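Local coordinates for protein phenazine-1-carboxylate N-methyltransferase (Pseudomonas aeruginosa, PDB 2IP2) that transfers a methyl group from S-adenosyl-L-methionine to phenazine-1-carboxylate, giving 5-methylphenazine-1-carboxylate in the biosynthesis of the virulence pigment pyocyanin, at residues Y102-H107 with G143-L148; V285-H290 with P323-M328. All blocks are in the same frame, centred on the assembly; numbering follows the deposited sequence.

Contact 1 of 2, residues Y102-H107 with G143-L148; sequences YGEEFH and GRRFLL
Glu105 and Phe106, in the first turn of helix 105-109, face Arg145 and Phe146 in helix 140-150 across a gap that only side chains span: the CA atoms of Glu105 and Arg145 are 10.2 Å apart. Glu104 is the N-cap of helix 105-109, whereas 143-148 is helical throughout. Arg145 reaches over with its chain bent at chi3 (-71°) and grips the Glu105 carboxylate end-on, one nitrogen to each oxygen. NH2 of Arg145 donates to OE2 of Glu105 at 2.7 Å and NH1 of Arg145 to OE1 of Glu105 at 3.0 Å. Both bonds are nearly straight and stay close to the guanidinium plane. They meet the syn sides of the oxygens, but the carboxylate is turned 27° from the guanidinium, so the pair is not quite flat. OE2 of Glu105 also bonds the hydroxyl of Tyr135, which, with the two arginine bonds, probably limits the rotation of this buried carboxylate. Glu104 adds charge alone: its OE1 lies 4.1 Å from Arg145 NH1, well out of the guanidinium plane, while its OE2 bonds Tyr26. These helices belong to the helical part of a class I-like methyltransferase subunit that precedes the seven-stranded sheet in the chain. Beside the ion pair, CZ of Phe106 comes to 4.2 Å from CE1 of Phe146. The Phe146 ring gets there with CG anti to the backbone N (chi1 -178°). Phe101 and Phe132 touch both rings, making a small aromatic cluster.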
ATOM      1  N   TYR A 102       7.323   9.306  -5.762  1.00 20.07           N
ATOM      2  CA  TYR A 102       6.099   8.912  -5.035  1.00 20.78           C
ATOM      3  C   TYR A 102       6.430   8.414  -3.640  1.00 20.84           C
ATOM      4  O   TYR A 102       5.690   8.658  -2.672  1.00 20.24           O
ATOM      5  CB  TYR A 102       5.423   7.843  -5.839  1.00 20.26           C
ATOM      6  CG  TYR A 102       4.557   8.378  -6.979  1.00 22.02           C
ATOM      7  CD1 TYR A 102       4.819   9.603  -7.620  1.00 22.65           C
ATOM      8  CD2 TYR A 102       3.479   7.651  -7.403  1.00 23.66           C
ATOM      9  CE1 TYR A 102       3.954  10.074  -8.668  1.00 25.43           C
ATOM     10  CE2 TYR A 102       2.620   8.108  -8.438  1.00 22.60           C
ATOM     11  CZ  TYR A 102       2.873   9.281  -9.056  1.00 25.56           C
ATOM     12  OH  TYR A 102       2.028   9.677 -10.095  1.00 27.47           O
ATOM     13  N   GLY A 103       7.595   7.765  -3.531  1.00 19.77           N
ATOM     14  CA  GLY A 103       8.083   7.236  -2.235  1.00 21.70           C
ATOM     15  C   GLY A 103       8.798   8.241  -1.351  1.00 22.95           C
ATOM     16  O   GLY A 103       9.178   7.910  -0.227  1.00 23.22           O
ATOM     17  N   GLU A 104       8.907   9.479  -1.822  1.00 22.20           N
ATOM     18  CA  GLU A 104       9.579  10.550  -1.073  1.00 21.65           C
ATOM     19  C   GLU A 104       8.559  11.624  -0.882  1.00 21.60           C
ATOM     20  O   GLU A 104       7.769  11.535   0.053  1.00 21.17           O
ATOM     21  CB  GLU A 104      10.857  10.977  -1.806  1.00 21.75           C
ATOM     22  CG  GLU A 104      11.934   9.872  -1.675  1.00 19.67           C
ATOM     23  CD  GLU A 104      13.180   9.966  -2.597  1.00 27.66           C
ATOM     24  OE1 GLU A 104      13.387  11.008  -3.307  1.00 28.44           O
ATOM     25  OE2 GLU A 104      13.937   8.942  -2.596  1.00 28.44           O
ATOM     26  N   GLU A 105       8.497  12.629  -1.793  1.00 21.98           N
ATOM     27  CA  GLU A 105       7.570  13.719  -1.622  1.00 23.16           C
ATOM     28  C   GLU A 105       6.115  13.251  -1.397  1.00 21.50           C
ATOM     29  O   GLU A 105       5.442  13.784  -0.535  1.00 21.00           O
ATOM     30  CB  GLU A 105       7.565  14.577  -2.869  1.00 24.88           C
ATOM     31  CG  GLU A 105       8.552  15.703  -2.811  1.00 27.68           C
ATOM     32  CD  GLU A 105       9.944  15.279  -3.241  1.00 32.86           C
ATOM     33  OE1 GLU A 105      10.165  14.078  -3.540  1.00 28.73           O
ATOM     34  OE2 GLU A 105      10.807  16.197  -3.310  1.00 38.03           O
ATOM     35  N   PHE A 106       5.614  12.324  -2.209  1.00 20.42           N
ATOM     36  CA  PHE A 106       4.204  11.933  -1.995  1.00 19.60           C
ATOM     37  C   PHE A 106       3.938  10.999  -0.809  1.00 18.87           C
ATOM     38  O   PHE A 106       2.819  10.953  -0.271  1.00 19.42           O
ATOM     39  CB  PHE A 106       3.588  11.402  -3.254  1.00 20.48           C
ATOM     40  CG  PHE A 106       3.408  12.464  -4.322  1.00 19.64           C
ATOM     41  CD1 PHE A 106       3.256  13.837  -3.967  1.00 18.33           C
ATOM     42  CD2 PHE A 106       3.361  12.080  -5.675  1.00 23.17           C
ATOM     43  CE1 PHE A 106       3.010  14.817  -4.997  1.00 22.73           C
ATOM     44  CE2 PHE A 106       3.157  13.030  -6.690  1.00 24.63           C
ATOM     45  CZ  PHE A 106       2.940  14.384  -6.353  1.00 19.86           C
ATOM     46  N   HIS A 107       4.954  10.270  -0.395  1.00 19.15           N
ATOM     47  CA  HIS A 107       4.857   9.526   0.893  1.00 19.55           C
ATOM     48  C   HIS A 107       4.731  10.538   2.050  1.00 19.45           C
ATOM     49  O   HIS A 107       3.917  10.368   2.975  1.00 20.18           O
ATOM     50  CB  HIS A 107       6.117   8.686   1.107  1.00 19.14           C
ATOM     51  CG  HIS A 107       6.145   7.960   2.424  1.00 21.56           C
ATOM     52  ND1 HIS A 107       5.447   6.789   2.645  1.00 21.47           N
ATOM     53  CD2 HIS A 107       6.791   8.237   3.586  1.00 23.11           C
ATOM     54  CE1 HIS A 107       5.648   6.376   3.896  1.00 18.21           C
ATOM     55  NE2 HIS A 107       6.462   7.239   4.485  1.00 21.16           N
ATOM     56  N   GLY A 143      11.556  20.179  -8.989  1.00 27.79           N
ATOM     57  CA  GLY A 143      10.944  20.375 -10.297  1.00 27.42           C
ATOM     58  C   GLY A 143      11.486  19.412 -11.362  1.00 27.70           C
ATOM     59  O   GLY A 143      10.707  18.777 -12.076  1.00 26.99           O
ATOM     60  N   ARG A 144      12.815  19.320 -11.466  1.00 26.91           N
ATOM     61  CA  ARG A 144      13.479  18.327 -12.320  1.00 27.80           C
ATOM     62  C   ARG A 144      13.014  16.888 -12.055  1.00 26.88           C
ATOM     63  O   ARG A 144      12.624  16.154 -12.965  1.00 26.74           O
ATOM     64  CB  ARG A 144      14.999  18.395 -12.083  0.50 27.71           C
ATOM     65  CG  ARG A 144      15.859  17.491 -13.001  0.50 28.00           C
ATOM     66  CD  ARG A 144      17.341  17.504 -12.563  0.50 28.86           C
ATOM     67  NE  ARG A 144      17.559  16.936 -11.224  0.50 28.65           N
ATOM     68  CZ  ARG A 144      17.515  15.632 -10.941  0.50 28.82           C
ATOM     69  NH1 ARG A 144      17.270  14.753 -11.896  0.50 24.89           N
ATOM     70  NH2 ARG A 144      17.747  15.206  -9.700  0.50 27.13           N
ATOM     71  N   ARG A 145      13.033  16.492 -10.801  1.00 25.55           N
ATOM     72  CA  ARG A 145      12.563  15.135 -10.457  1.00 24.69           C
ATOM     73  C   ARG A 145      11.101  14.866 -10.767  1.00 24.03           C
ATOM     74  O   ARG A 145      10.693  13.703 -11.140  1.00 23.65           O
ATOM     75  CB  ARG A 145      12.842  14.887  -9.001  1.00 24.30           C
ATOM     76  CG  ARG A 145      14.364  14.649  -8.736  1.00 28.80           C
ATOM     77  CD  ARG A 145      14.598  14.228  -7.290  1.00 31.40           C
ATOM     78  NE  ARG A 145      14.380  15.315  -6.348  1.00 33.64           N
ATOM     79  CZ  ARG A 145      13.329  15.361  -5.530  1.00 33.46           C
ATOM     80  NH1 ARG A 145      12.447  14.367  -5.536  1.00 37.74           N
ATOM     81  NH2 ARG A 145      13.159  16.391  -4.716  1.00 34.57           N
ATOM     82  N   PHE A 146      10.277  15.901 -10.615  1.00 23.91           N
ATOM     83  CA  PHE A 146       8.843  15.677 -10.857  1.00 24.55           C
ATOM     84  C   PHE A 146       8.588  15.436 -12.346  1.00 25.01           C
ATOM     85  O   PHE A 146       7.747  14.567 -12.734  1.00 25.73           O
ATOM     86  CB  PHE A 146       7.954  16.808 -10.287  1.00 23.62           C
ATOM     87  CG  PHE A 146       6.476  16.543 -10.500  1.00 25.55           C
ATOM     88  CD1 PHE A 146       5.886  15.433  -9.894  1.00 28.99           C
ATOM     89  CD2 PHE A 146       5.715  17.330 -11.346  1.00 26.32           C
ATOM     90  CE1 PHE A 146       4.523  15.123 -10.149  1.00 26.14           C
ATOM     91  CE2 PHE A 146       4.330  17.055 -11.523  1.00 27.77           C
ATOM     92  CZ  PHE A 146       3.787  15.945 -10.917  1.00 28.49           C
ATOM     93  N   LEU A 147       9.299  16.203 -13.187  1.00 27.53           N
ATOM     94  CA  LEU A 147       9.214  16.042 -14.623  1.00 27.82           C
ATOM     95  C   LEU A 147       9.636  14.614 -15.015  1.00 28.32           C
ATOM     96  O   LEU A 147       8.950  13.965 -15.793  1.00 28.19           O
ATOM     97  CB  LEU A 147      10.062  17.111 -15.362  1.00 30.13           C
ATOM     98  CG  LEU A 147       9.565  18.577 -15.342  1.00 31.14           C
ATOM     99  CD1 LEU A 147      10.534  19.443 -16.125  1.00 31.58           C
ATOM    100  CD2 LEU A 147       8.135  18.705 -15.893  1.00 31.88           C
ATOM    101  N   LEU A 148      10.741  14.121 -14.457  1.00 27.43           N
ATOM    102  CA  LEU A 148      11.165  12.740 -14.698  1.00 28.85           C
ATOM    103  C   LEU A 148      10.096  11.745 -14.202  1.00 28.44           C
ATOM    104  O   LEU A 148       9.836  10.714 -14.823  1.00 28.05           O
ATOM    105  CB  LEU A 148      12.501  12.468 -13.977  1.00 29.19           C
ATOM    106  CG  LEU A 148      13.913  12.553 -14.582  1.00 31.95           C
ATOM    107  CD1 LEU A 148      13.972  13.246 -15.887  1.00 36.47           C
ATOM    108  CD2 LEU A 148      14.991  13.032 -13.483  1.00 30.57           C
TER

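Contact 2 of 2, residues V285-H290 with P323-M328; sequences VLWDVH and PMETRM
Trp287 looks out from helix 282-295 toward the turn that carries Met324 and Glu325, and its indole meets one residue with each end. At the pyrrole end, CD1 lies 3.9 Å from both CB and CG of Glu325, whose methylene groups run past the ring while the carboxylate, 36° from the indole plane, leads away. That acid ends on Ser281, to which its OE1 is hydrogen-bonded. At the benzene end, CE of Met324 stands 4.2 Å from CZ2 of Trp287, the thioether chain being bent at chi2 and chi3 to bring the methyl group there. Met324 and Glu325 both adopt left-handed helical backbone angles and form the tight reversal of the hairpin between strands 314-322 and 326-333, closed by a weak bond from Thr326 N to Pro323 O. This C-terminal hairpin, with its last strand inserted antiparallel next to 267-272, is a hallmark of the class I methyltransferase sheet. Arg273 makes a cation-pi contact with the indole and donates from NE to the carbonyl of Met324, bridging ring and turn. Ile13 of the second subunit packs against both Trp287 and Met324.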
ATOM      1  N   VAL A 285     -10.417   6.390  -9.210  1.00 24.66           N
ATOM      2  CA  VAL A 285     -10.849   7.102  -8.042  1.00 24.57           C
ATOM      3  C   VAL A 285      -9.685   7.267  -7.034  1.00 24.41           C
ATOM      4  O   VAL A 285      -9.581   8.296  -6.381  1.00 23.57           O
ATOM      5  CB  VAL A 285     -12.219   6.603  -7.470  1.00 25.48           C
ATOM      6  CG1 VAL A 285     -13.323   6.954  -8.486  1.00 26.12           C
ATOM      7  CG2 VAL A 285     -12.282   5.091  -7.183  1.00 27.23           C
ATOM      8  N   LEU A 286      -8.807   6.283  -6.971  1.00 23.33           N
ATOM      9  CA  LEU A 286      -7.582   6.435  -6.180  1.00 22.92           C
ATOM     10  C   LEU A 286      -6.744   7.622  -6.733  1.00 22.78           C
ATOM     11  O   LEU A 286      -6.228   8.480  -5.958  1.00 21.15           O
ATOM     12  CB  LEU A 286      -6.768   5.157  -6.244  1.00 22.70           C
ATOM     13  CG  LEU A 286      -5.460   5.135  -5.398  1.00 24.35           C
ATOM     14  CD1 LEU A 286      -5.830   5.425  -3.973  1.00 23.36           C
ATOM     15  CD2 LEU A 286      -4.868   3.759  -5.465  1.00 24.52           C
ATOM     16  N   TRP A 287      -6.564   7.665  -8.054  1.00 22.44           N
ATOM     17  CA  TRP A 287      -5.920   8.867  -8.667  1.00 21.82           C
ATOM     18  C   TRP A 287      -6.622  10.182  -8.281  1.00 22.35           C
ATOM     19  O   TRP A 287      -5.972  11.232  -8.043  1.00 21.10           O
ATOM     20  CB  TRP A 287      -5.863   8.748 -10.180  1.00 24.48           C
ATOM     21  CG  TRP A 287      -4.801   7.804 -10.700  1.00 25.67           C
ATOM     22  CD1 TRP A 287      -5.001   6.639 -11.413  1.00 26.78           C
ATOM     23  CD2 TRP A 287      -3.378   7.919 -10.508  1.00 25.04           C
ATOM     24  NE1 TRP A 287      -3.785   6.048 -11.686  1.00 30.00           N
ATOM     25  CE2 TRP A 287      -2.777   6.818 -11.159  1.00 27.63           C
ATOM     26  CE3 TRP A 287      -2.565   8.865  -9.880  1.00 26.99           C
ATOM     27  CZ2 TRP A 287      -1.371   6.631 -11.198  1.00 28.75           C
ATOM     28  CZ3 TRP A 287      -1.159   8.702  -9.952  1.00 27.61           C
ATOM     29  CH2 TRP A 287      -0.593   7.607 -10.605  1.00 26.28           C
ATOM     30  N   ASP A 288      -7.953  10.148  -8.210  1.00 23.43           N
ATOM     31  CA  ASP A 288      -8.685  11.371  -7.861  1.00 22.10           C
ATOM     32  C   ASP A 288      -8.375  11.880  -6.452  1.00 22.01           C
ATOM     33  O   ASP A 288      -8.166  13.086  -6.261  1.00 22.30           O
ATOM     34  CB  ASP A 288     -10.166  11.113  -7.996  1.00 24.41           C
ATOM     35  CG  ASP A 288     -11.012  12.334  -7.567  1.00 23.36           C
ATOM     36  OD1 ASP A 288     -10.950  13.339  -8.295  1.00 22.88           O
ATOM     37  OD2 ASP A 288     -11.748  12.246  -6.534  1.00 24.72           O
ATOM     38  N   VAL A 289      -8.295  10.949  -5.487  1.00 21.94           N
ATOM     39  CA  VAL A 289      -8.018  11.361  -4.107  1.00 21.57           C
ATOM     40  C   VAL A 289      -6.575  11.826  -4.011  1.00 20.09           C
ATOM     41  O   VAL A 289      -6.259  12.824  -3.348  1.00 19.24           O
ATOM     42  CB  VAL A 289      -8.394  10.294  -3.051  1.00 22.89           C
ATOM     43  CG1 VAL A 289      -8.040  10.808  -1.644  1.00 23.19           C
ATOM     44  CG2 VAL A 289      -9.951  10.024  -3.054  1.00 24.58           C
ATOM     45  N   HIS A 290      -5.710  11.136  -4.749  1.00 20.66           N
ATOM     46  CA  HIS A 290      -4.313  11.545  -4.793  1.00 20.42           C
ATOM     47  C   HIS A 290      -4.151  12.973  -5.345  1.00 21.00           C
ATOM     48  O   HIS A 290      -3.332  13.776  -4.828  1.00 20.30           O
ATOM     49  CB  HIS A 290      -3.525  10.584  -5.675  1.00 19.46           C
ATOM     50  CG  HIS A 290      -2.106  11.025  -5.898  1.00 21.42           C
ATOM     51  ND1 HIS A 290      -1.206  11.186  -4.853  1.00 22.15           N
ATOM     52  CD2 HIS A 290      -1.435  11.351  -7.034  1.00 22.95           C
ATOM     53  CE1 HIS A 290      -0.031  11.550  -5.348  1.00 22.44           C
ATOM     54  NE2 HIS A 290      -0.143  11.667  -6.665  1.00 24.21           N
ATOM     55  N   PRO A 323      -3.421   4.006 -21.477  1.00 34.88           N
ATOM     56  CA  PRO A 323      -2.764   3.530 -20.249  1.00 36.16           C
ATOM     57  C   PRO A 323      -2.847   4.484 -19.063  1.00 37.97           C
ATOM     58  O   PRO A 323      -3.009   5.707 -19.237  1.00 37.04           O
ATOM     59  CB  PRO A 323      -1.282   3.338 -20.674  1.00 36.20           C
ATOM     60  CG  PRO A 323      -1.318   3.159 -22.144  1.00 35.01           C
ATOM     61  CD  PRO A 323      -2.508   3.995 -22.641  1.00 35.35           C
ATOM     62  N   MET A 324      -2.715   3.894 -17.864  1.00 38.60           N
ATOM     63  CA  MET A 324      -2.666   4.592 -16.593  1.00 40.73           C
ATOM     64  C   MET A 324      -3.879   5.464 -16.379  1.00 39.56           C
ATOM     65  O   MET A 324      -3.755   6.659 -16.062  1.00 39.17           O
ATOM     66  CB  MET A 324      -1.383   5.399 -16.484  1.00 40.70           C
ATOM     67  CG  MET A 324      -0.224   4.655 -17.127  1.00 44.94           C
ATOM     68  SD  MET A 324       1.303   4.967 -16.270  1.00 51.61           S
ATOM     69  CE  MET A 324       0.668   5.515 -14.651  1.00 49.58           C
ATOM     70  N   GLU A 325      -5.053   4.854 -16.587  1.00 37.34           N
ATOM     71  CA  GLU A 325      -6.332   5.475 -16.296  1.00 36.07           C
ATOM     72  C   GLU A 325      -6.545   6.831 -17.004  1.00 34.12           C
ATOM     73  O   GLU A 325      -7.252   7.690 -16.488  1.00 34.65           O
ATOM     74  CB  GLU A 325      -6.581   5.580 -14.763  1.00 35.96           C
ATOM     75  CG  GLU A 325      -6.687   4.236 -14.004  1.00 38.90           C
ATOM     76  CD  GLU A 325      -7.866   3.360 -14.445  1.00 43.55           C
ATOM     77  OE1 GLU A 325      -8.909   3.919 -14.843  1.00 44.65           O
ATOM     78  OE2 GLU A 325      -7.750   2.120 -14.378  1.00 43.63           O
ATOM     79  N   THR A 326      -5.989   7.005 -18.207  1.00 31.75           N
ATOM     80  CA  THR A 326      -6.204   8.298 -18.903  1.00 28.97           C
ATOM     81  C   THR A 326      -7.152   8.094 -20.076  1.00 28.83           C
ATOM     82  O   THR A 326      -7.281   6.987 -20.585  1.00 29.55           O
ATOM     83  CB  THR A 326      -4.888   9.011 -19.368  0.50 30.18           C
ATOM     84  OG1 THR A 326      -5.135   9.865 -20.512  0.50 29.32           O
ATOM     85  CG2 THR A 326      -3.851   8.041 -19.741  0.50 29.81           C
ATOM     86  N   ARG A 327      -7.848   9.149 -20.461  1.00 27.91           N
ATOM     87  CA  ARG A 327      -8.864   9.010 -21.508  1.00 28.15           C
ATOM     88  C   ARG A 327      -8.441   9.856 -22.664  1.00 27.53           C
ATOM     89  O   ARG A 327      -7.850  10.927 -22.458  1.00 26.44           O
ATOM     90  CB  ARG A 327     -10.178   9.561 -21.037  1.00 28.69           C
ATOM     91  CG  ARG A 327     -11.323   8.681 -21.372  1.00 35.22           C
ATOM     92  CD  ARG A 327     -11.889   8.180 -20.051  1.00 41.68           C
ATOM     93  NE  ARG A 327     -12.201   6.762 -20.084  1.00 48.79           N
ATOM     94  CZ  ARG A 327     -12.776   6.106 -19.076  1.00 47.83           C
ATOM     95  NH1 ARG A 327     -13.121   6.731 -17.951  1.00 44.45           N
ATOM     96  NH2 ARG A 327     -13.013   4.824 -19.204  1.00 50.16           N
ATOM     97  N   MET A 328      -8.807   9.431 -23.871  1.00 28.01           N
ATOM     98  CA  MET A 328      -8.595  10.296 -25.042  1.00 29.73           C
ATOM     99  C   MET A 328      -9.990  10.536 -25.591  1.00 29.40           C
ATOM    100  O   MET A 328     -10.668   9.578 -25.936  1.00 30.58           O
ATOM    101  CB  MET A 328      -7.729   9.626 -26.105  1.00 29.58           C
ATOM    102  CG  MET A 328      -7.558  10.528 -27.396  1.00 32.26           C
ATOM    103  SD  MET A 328      -6.528   9.749 -28.668  1.00 34.75           S
ATOM    104  CE  MET A 328      -7.711   8.574 -29.341  1.00 33.14           C
TER

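Overall arrangement
After the helices and small two-stranded sheet of its first hundred residues, the chain enters contact 1 at 102-107, runs through several short helices, and closes that loop at 143-148. The loop is wholly helical and coil. After most of the cofactor-binding sheet has been laid down, contact 2 opens on helix 282-295 and closes at the hairpin turn 323-328. The loops follow in series, neither nested nor crossed. In space they adjoin: Tyr102 OH lies 3.3 Å from Trp287 CZ3, and the rings of Phe106 and His290 meet edge-to-face. Helix 282-295 thus links the short helices of contact 1 to the turn between the last two strands of the sheet, and the second subunit touches both contacts.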